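Local coordinates for protein toll-like receptor 13 (Mus musculus, PDB 4Z0C) that recognises and binds bacterial 23S ribosomal RNA as an innate immune receptor and signals through MYD88 and TRAF6 to activate NF-kappa-B, at residues N100-L105 / K123-P128; S106-L111 / I130-L135; T119-D124 / S146-A151. All blocks are in the same frame, centred on the assembly; numbering follows the deposited sequence.

Contact 1: N100-L105 / K123-P128; sequences NSFEGL and KDAFTP
Asn100 and Ala125 bring their backbones to 4.1 Å between CA atoms, and the two loops stay close as far as Glu103 and Pro128; each holds a beta turn, type II from Phe102 to Leu105 and type I from Asp124 to Thr127. Phe102 is the apolar centre of the pairing. With CG anti to its own carbonyl carbon (chi1 -53°), its ring swings over to the second loop, where the carbonyl oxygen of Ala125 lies at the ring edge, near its plane, with Ala125 O 3.3 Å from Phe102 CD2. Further out on the same side of the ring, Phe102 CE2 meets Phe126 CE1 at 3.9 Å. The two phenylalanines run side by side in the same direction, with their planes inclined at 51°, and meet obliquely. Ala125 touches both aromatics: its CB lies over one face of the Phe126 ring, offset toward the rim, and more loosely approaches Phe102 CE2. At the other end of the loops, Pro128 packs against the turn of the first loop. Its CB comes 3.4 Å from Phe102 O, the oxygen that also takes a weak bond from Leu105 N. The bent side chain of Glu103 crosses the proline at about a right angle and sets its carboxylate against the CG corner of the ring, Glu103 OE1 being 3.5 Å from Pro128 CG. Gly104 has a positive phi of 101°, as suits the third position of a type II turn. Within the receptor's ectodomain, Phe102 and Phe126 hold corresponding places in LRR 3 and LRR 4. Such a file of phenylalanines from successive repeats, packed under the convex side, is the phenylalanine spine of a leucine-rich repeat solenoid.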
# COMPACT_ATOMS: atom_id res chain seq x y z
N ASN A 100 27.90 45.81 0.25
CA ASN A 100 27.16 46.70 -0.64
C ASN A 100 26.97 46.12 -2.05
O ASN A 100 27.37 46.73 -3.04
CB ASN A 100 27.90 48.02 -0.68
CG ASN A 100 28.10 48.60 0.70
OD1 ASN A 100 27.13 48.97 1.37
ND2 ASN A 100 29.34 48.62 1.17
N SER A 101 26.37 44.94 -2.13
CA SER A 101 26.19 44.21 -3.39
C SER A 101 24.88 44.45 -4.17
O SER A 101 24.67 43.86 -5.22
CB SER A 101 26.34 42.72 -3.11
OG SER A 101 27.37 42.47 -2.17
N PHE A 102 24.05 45.36 -3.69
CA PHE A 102 22.68 45.53 -4.20
C PHE A 102 22.35 46.64 -5.20
O PHE A 102 21.17 46.94 -5.40
CB PHE A 102 21.72 45.57 -3.01
CG PHE A 102 21.89 44.40 -2.09
CD1 PHE A 102 21.35 43.16 -2.43
CD2 PHE A 102 22.67 44.51 -0.96
CE1 PHE A 102 21.52 42.08 -1.61
CE2 PHE A 102 22.85 43.41 -0.14
CZ PHE A 102 22.27 42.20 -0.46
N GLU A 103 23.36 47.25 -5.82
CA GLU A 103 23.07 48.30 -6.80
C GLU A 103 22.31 47.74 -8.01
O GLU A 103 22.62 46.66 -8.52
CB GLU A 103 24.35 49.01 -7.24
CG GLU A 103 24.14 50.47 -7.66
CD GLU A 103 24.01 51.45 -6.47
OE1 GLU A 103 24.70 51.28 -5.45
OE2 GLU A 103 23.20 52.40 -6.58
N GLY A 104 21.30 48.48 -8.45
CA GLY A 104 20.49 48.10 -9.59
C GLY A 104 19.14 47.51 -9.22
O GLY A 104 18.24 47.42 -10.06
N LEU A 105 18.97 47.14 -7.96
CA LEU A 105 17.77 46.42 -7.57
C LEU A 105 16.67 47.40 -7.19
O LEU A 105 16.06 47.28 -6.13
CB LEU A 105 18.07 45.45 -6.43
CG LEU A 105 18.98 44.32 -6.89
CD1 LEU A 105 19.55 43.57 -5.70
CD2 LEU A 105 18.23 43.36 -7.83
N LYS A 123 26.35 49.46 6.76
CA LYS A 123 25.46 50.60 6.88
C LYS A 123 24.76 50.98 5.58
O LYS A 123 23.59 51.38 5.59
CB LYS A 123 26.27 51.81 7.37
CG LYS A 123 25.43 52.92 7.96
CD LYS A 123 26.31 54.05 8.50
CE LYS A 123 27.46 54.36 7.56
NZ LYS A 123 27.16 55.54 6.69
N ASP A 124 25.46 50.86 4.47
CA ASP A 124 24.94 51.31 3.18
C ASP A 124 24.55 50.17 2.25
O ASP A 124 24.35 50.40 1.05
CB ASP A 124 25.95 52.20 2.46
CG ASP A 124 26.28 53.44 3.25
OD1 ASP A 124 25.34 54.16 3.66
OD2 ASP A 124 27.49 53.68 3.48
N ALA A 125 24.46 48.96 2.78
CA ALA A 125 24.15 47.81 1.94
C ALA A 125 22.82 47.98 1.20
O ALA A 125 22.74 47.70 0.02
CB ALA A 125 24.17 46.54 2.74
N PHE A 126 21.81 48.52 1.88
CA PHE A 126 20.44 48.55 1.34
C PHE A 126 20.00 49.86 0.67
O PHE A 126 18.84 49.98 0.27
CB PHE A 126 19.44 48.15 2.45
CG PHE A 126 19.67 46.78 3.00
CD1 PHE A 126 20.09 45.75 2.18
CD2 PHE A 126 19.48 46.53 4.35
CE1 PHE A 126 20.30 44.47 2.68
CE2 PHE A 126 19.69 45.25 4.87
CZ PHE A 126 20.10 44.23 4.03
N THR A 127 20.91 50.82 0.55
CA THR A 127 20.62 52.11 -0.10
C THR A 127 19.92 52.07 -1.48
O THR A 127 18.96 52.82 -1.70
CB THR A 127 21.89 53.00 -0.19
OG1 THR A 127 22.42 53.21 1.13
CG2 THR A 127 21.54 54.34 -0.80
N PRO A 128 20.36 51.18 -2.40
CA PRO A 128 19.62 51.13 -3.68
C PRO A 128 18.20 50.56 -3.55
O PRO A 128 17.42 50.69 -4.49
CB PRO A 128 20.47 50.19 -4.55
CG PRO A 128 21.79 50.11 -3.89
CD PRO A 128 21.55 50.31 -2.43

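Contact 2: S106-L111 / I130-L135; sequences SSLKTL and IKLKYL
Lys109 O is gripped by two consecutive amides of the next repeat. Tyr134 N, at 3.0 Å, approaches nearly head-on to the carbonyl, whereas Lys133 N, at 2.9 Å, comes in at a C=O...N angle of 135° and tilted from the carbonyl plane. The parallel pairing continues with Leu111 N donating to Tyr134 O, an N-H...O angle of 165° making this bond fairly straight. Before the strands begin, one water takes over: it accepts from Lys131 N and donates to Leu108 O, spanning the two backbones. Inside the solenoid the leucines lie side by side and point the same way. Leu132 CD1 reaches beneath the neighbouring strand to 4.0 Å from Leu111 CB and also touches Leu108 CD2, while Leu135 CD1 meets Leu111 CD2 at 3.8 Å. Leu135 and Leu111 both have CG anti to the backbone N (chi1 177° in Leu135), and this shared setting keeps their branches in step. On the other, concave face of the strands, Thr110 CG2 meets the edge of the Tyr134 ring at CD2, 3.8 Å away, and Lys133 CB sits over the centre of one ring face. Beyond these segments, strand 87-89 and strand 160-162 extend the same pairing on either side. Stacked short parallel strands with inward-facing leucines form the concave surface characteristic of a leucine-rich repeat solenoid.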
# COMPACT_ATOMS: atom_id res chain seq x y z
N SER A 106 16.42 48.35 -8.09
CA SER A 106 15.59 49.51 -7.76
C SER A 106 14.10 49.20 -7.70
O SER A 106 13.30 50.04 -7.28
CB SER A 106 15.88 50.70 -8.71
OG SER A 106 15.25 50.52 -9.96
N SER A 107 13.73 47.99 -8.11
CA SER A 107 12.35 47.52 -7.97
C SER A 107 12.17 46.40 -6.93
O SER A 107 11.05 45.95 -6.69
CB SER A 107 11.82 47.04 -9.32
OG SER A 107 11.58 48.13 -10.19
N LEU A 108 13.26 45.94 -6.32
CA LEU A 108 13.21 44.82 -5.38
C LEU A 108 12.21 45.07 -4.26
O LEU A 108 12.36 46.04 -3.51
CB LEU A 108 14.58 44.57 -4.76
CG LEU A 108 14.78 43.18 -4.15
CD1 LEU A 108 14.84 42.15 -5.27
CD2 LEU A 108 16.05 43.16 -3.33
N LYS A 109 11.20 44.21 -4.17
CA LYS A 109 10.16 44.32 -3.13
C LYS A 109 10.39 43.39 -1.94
O LYS A 109 10.06 43.74 -0.81
CB LYS A 109 8.77 44.08 -3.71
CG LYS A 109 8.23 45.30 -4.42
CD LYS A 109 6.93 45.01 -5.13
CE LYS A 109 5.83 44.64 -4.17
NZ LYS A 109 4.68 44.06 -4.93
N THR A 110 10.94 42.21 -2.20
CA THR A 110 11.24 41.28 -1.11
C THR A 110 12.63 40.65 -1.21
O THR A 110 13.07 40.24 -2.28
CB THR A 110 10.11 40.21 -0.86
OG1 THR A 110 10.68 38.90 -0.84
CG2 THR A 110 9.02 40.27 -1.90
N LEU A 111 13.33 40.65 -0.09
CA LEU A 111 14.68 40.11 -0.04
C LEU A 111 14.74 39.08 1.08
O LEU A 111 14.52 39.42 2.25
CB LEU A 111 15.69 41.22 0.21
CG LEU A 111 17.14 40.79 0.45
CD1 LEU A 111 17.69 40.05 -0.74
CD2 LEU A 111 18.00 42.01 0.76
N ILE A 130 15.15 51.11 -2.83
CA ILE A 130 14.12 52.12 -2.59
C ILE A 130 12.68 51.61 -2.60
O ILE A 130 11.76 52.37 -2.29
CB ILE A 130 14.24 53.27 -3.60
CG1 ILE A 130 14.24 52.69 -5.02
CG2 ILE A 130 15.52 54.08 -3.35
CD1 ILE A 130 13.79 53.66 -6.06
N LYS A 131 12.48 50.34 -2.97
CA LYS A 131 11.13 49.75 -3.02
C LYS A 131 10.93 48.58 -2.05
O LYS A 131 9.84 48.00 -1.98
CB LYS A 131 10.79 49.29 -4.44
CG LYS A 131 10.75 50.40 -5.48
CD LYS A 131 9.32 50.79 -5.81
CE LYS A 131 9.27 52.21 -6.38
NZ LYS A 131 8.51 52.30 -7.66
N LEU A 132 11.98 48.25 -1.30
CA LEU A 132 11.99 47.07 -0.46
C LEU A 132 10.92 47.15 0.64
O LEU A 132 10.98 48.03 1.51
CB LEU A 132 13.36 46.88 0.17
CG LEU A 132 13.53 45.47 0.75
CD1 LEU A 132 13.51 44.49 -0.42
CD2 LEU A 132 14.82 45.35 1.54
N LYS A 133 9.95 46.24 0.58
CA LYS A 133 8.85 46.18 1.54
C LYS A 133 9.04 45.09 2.60
O LYS A 133 8.63 45.25 3.75
CB LYS A 133 7.54 45.91 0.80
CG LYS A 133 6.90 47.08 0.09
CD LYS A 133 5.76 46.57 -0.79
CE LYS A 133 4.54 47.47 -0.72
NZ LYS A 133 3.51 46.81 0.14
N TYR A 134 9.64 43.97 2.17
CA TYR A 134 9.78 42.78 3.01
C TYR A 134 11.24 42.31 3.08
O TYR A 134 11.88 42.10 2.06
CB TYR A 134 8.88 41.65 2.48
CG TYR A 134 7.50 42.13 2.09
CD1 TYR A 134 6.58 42.50 3.07
CD2 TYR A 134 7.11 42.23 0.75
CE1 TYR A 134 5.32 42.97 2.75
CE2 TYR A 134 5.83 42.69 0.41
CZ TYR A 134 4.94 43.05 1.42
OH TYR A 134 3.67 43.51 1.15
N LEU A 135 11.76 42.19 4.29
CA LEU A 135 13.12 41.73 4.49
C LEU A 135 13.14 40.61 5.53
O LEU A 135 12.72 40.82 6.68
CB LEU A 135 14.01 42.87 4.99
CG LEU A 135 15.46 42.51 5.30
CD1 LEU A 135 16.13 41.99 4.06
CD2 LEU A 135 16.23 43.70 5.85
O HOH W 1 13.88 48.30 -4.00

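Contact 3: T119-D124 / S146-A151; sequences THIHKD and SGILEA
Ile121 points its CB at the helix, where it lies 3.9 Å from Ala151 CB. The CG2 branch presses closer to the same methyl, with Ile121 CG2 at 3.6 Å from Ala151 CB. The other branch leaves anti to the carbonyl carbon (chi1 -58°) and runs toward Ile148: Ile121 CG1 is 4.0 Å from Ile148 CD1, and the terminal Ile121 CD1 meets that methyl at 3.9 Å. Each branch thus has its own partner, on residues three apart and so on neighbouring turns of the helix. Beside this apolar patch the two backbones are joined by water. One molecule donates to Ile121 O and lies doubtfully close to Gly147 O, which accepts from Ala151 N within the helix; a second donates to Lys123 O and Ala151 O. At the outer margin Lys123 and Glu150 lie side by side, with aliphatic Lys123 CD 3.5 Å from Glu150 OE2. Their charged atoms stay apart, Lys123 NZ and Glu150 OE2 being 5.7 Å from each other, and Glu150 OE1 forms a salt bridge with Arg176. In the loop, His122 ND1 accepts from Asp124 N, a bond that spans Lys123. The contact joins the convex-side segment of LRR 4 to a short helix in LRR 5, a variation in secondary structure common along the convex side of leucine-rich repeat solenoids.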
# COMPACT_ATOMS: atom_id res chain seq x y z
N THR A 119 26.22 38.04 10.62
CA THR A 119 26.44 38.74 11.89
C THR A 119 26.28 40.25 11.72
O THR A 119 25.81 40.93 12.63
CB THR A 119 27.84 38.47 12.48
OG1 THR A 119 28.83 38.80 11.51
CG2 THR A 119 27.99 37.02 12.89
N HIS A 120 26.66 40.77 10.55
CA HIS A 120 26.63 42.21 10.30
C HIS A 120 26.16 42.58 8.91
O HIS A 120 26.37 41.84 7.94
CB HIS A 120 28.01 42.84 10.54
CG HIS A 120 28.47 42.78 11.96
ND1 HIS A 120 29.24 41.74 12.45
CD2 HIS A 120 28.28 43.63 13.00
CE1 HIS A 120 29.50 41.95 13.73
NE2 HIS A 120 28.93 43.09 14.08
N ILE A 121 25.57 43.76 8.80
CA ILE A 121 25.17 44.30 7.51
C ILE A 121 25.76 45.69 7.40
O ILE A 121 25.58 46.51 8.30
CB ILE A 121 23.64 44.41 7.39
CG1 ILE A 121 22.97 43.05 7.61
CG2 ILE A 121 23.27 44.99 6.04
CD1 ILE A 121 21.48 43.06 7.35
N HIS A 122 26.47 45.95 6.31
CA HIS A 122 27.09 47.25 6.13
C HIS A 122 26.03 48.34 6.12
O HIS A 122 24.94 48.15 5.56
CB HIS A 122 27.94 47.32 4.86
CG HIS A 122 28.72 48.59 4.75
ND1 HIS A 122 28.22 49.73 4.16
CD2 HIS A 122 29.96 48.91 5.20
CE1 HIS A 122 29.12 50.69 4.24
NE2 HIS A 122 30.18 50.22 4.86
N LYS A 123 26.35 49.46 6.76
CA LYS A 123 25.46 50.60 6.88
C LYS A 123 24.76 50.98 5.58
O LYS A 123 23.59 51.38 5.59
CB LYS A 123 26.27 51.81 7.37
CG LYS A 123 25.43 52.92 7.96
CD LYS A 123 26.31 54.05 8.50
CE LYS A 123 27.46 54.36 7.56
NZ LYS A 123 27.16 55.54 6.69
N ASP A 124 25.46 50.86 4.47
CA ASP A 124 24.94 51.31 3.18
C ASP A 124 24.55 50.17 2.25
O ASP A 124 24.35 50.40 1.05
CB ASP A 124 25.95 52.20 2.46
CG ASP A 124 26.28 53.44 3.25
OD1 ASP A 124 25.34 54.16 3.66
OD2 ASP A 124 27.49 53.68 3.48
N SER A 146 21.72 47.11 16.99
CA SER A 146 22.04 48.49 16.55
C SER A 146 22.49 48.52 15.11
O SER A 146 22.03 49.35 14.33
CB SER A 146 23.12 49.15 17.42
OG SER A 146 22.66 49.36 18.75
N GLY A 147 23.37 47.59 14.75
CA GLY A 147 23.88 47.49 13.39
C GLY A 147 22.80 47.20 12.35
O GLY A 147 22.87 47.70 11.24
N ILE A 148 21.83 46.37 12.70
CA ILE A 148 20.72 46.09 11.80
C ILE A 148 19.88 47.35 11.61
O ILE A 148 19.50 47.68 10.49
CB ILE A 148 19.80 44.94 12.30
CG1 ILE A 148 20.61 43.66 12.51
CG2 ILE A 148 18.67 44.70 11.31
CD1 ILE A 148 21.23 43.16 11.23
N LEU A 149 19.60 48.06 12.70
CA LEU A 149 18.86 49.32 12.63
C LEU A 149 19.56 50.36 11.76
O LEU A 149 18.90 51.08 11.00
CB LEU A 149 18.59 49.88 14.02
CG LEU A 149 17.40 49.27 14.76
CD1 LEU A 149 17.36 49.76 16.19
CD2 LEU A 149 16.11 49.62 14.05
N GLU A 150 20.88 50.44 11.85
CA GLU A 150 21.65 51.32 10.97
C GLU A 150 21.41 50.97 9.52
O GLU A 150 21.32 51.85 8.66
CB GLU A 150 23.14 51.22 11.28
CG GLU A 150 23.60 52.00 12.51
CD GLU A 150 23.56 53.51 12.29
OE1 GLU A 150 22.76 54.19 12.96
OE2 GLU A 150 24.35 54.00 11.45
N ALA A 151 21.31 49.68 9.25
CA ALA A 151 21.24 49.20 7.87
C ALA A 151 19.84 49.33 7.28
O ALA A 151 19.69 49.44 6.07
CB ALA A 151 21.74 47.77 7.77
O HOH W 2 24.33 48.70 9.44
O HOH W 3 21.74 49.94 3.89

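In the fold
All three contacts join consecutive repeats of the same solenoid. Contact 2 lies on the concave side and is the one bound by direct parallel backbone pairing, between strands 110-112 and 134-136; contacts 1 and 3 belong to the opposite flank, where phenylalanine packing serves contact 1 and bridging waters with aliphatic packing of isoleucines and an alanine serve contact 3. All are partly buried, with the leucines, phenylalanines, Ile121 and Ile148 inside and the lysines and Glu150 toward the surface. Phe126 ties them together: its ring touches Leu111 and Leu135 of contact 2 and Ile121 of contact 3. Contacts 1 and 3 also share Lys123 and Asp124, so 119-128 faces both the preceding loop and the following helix.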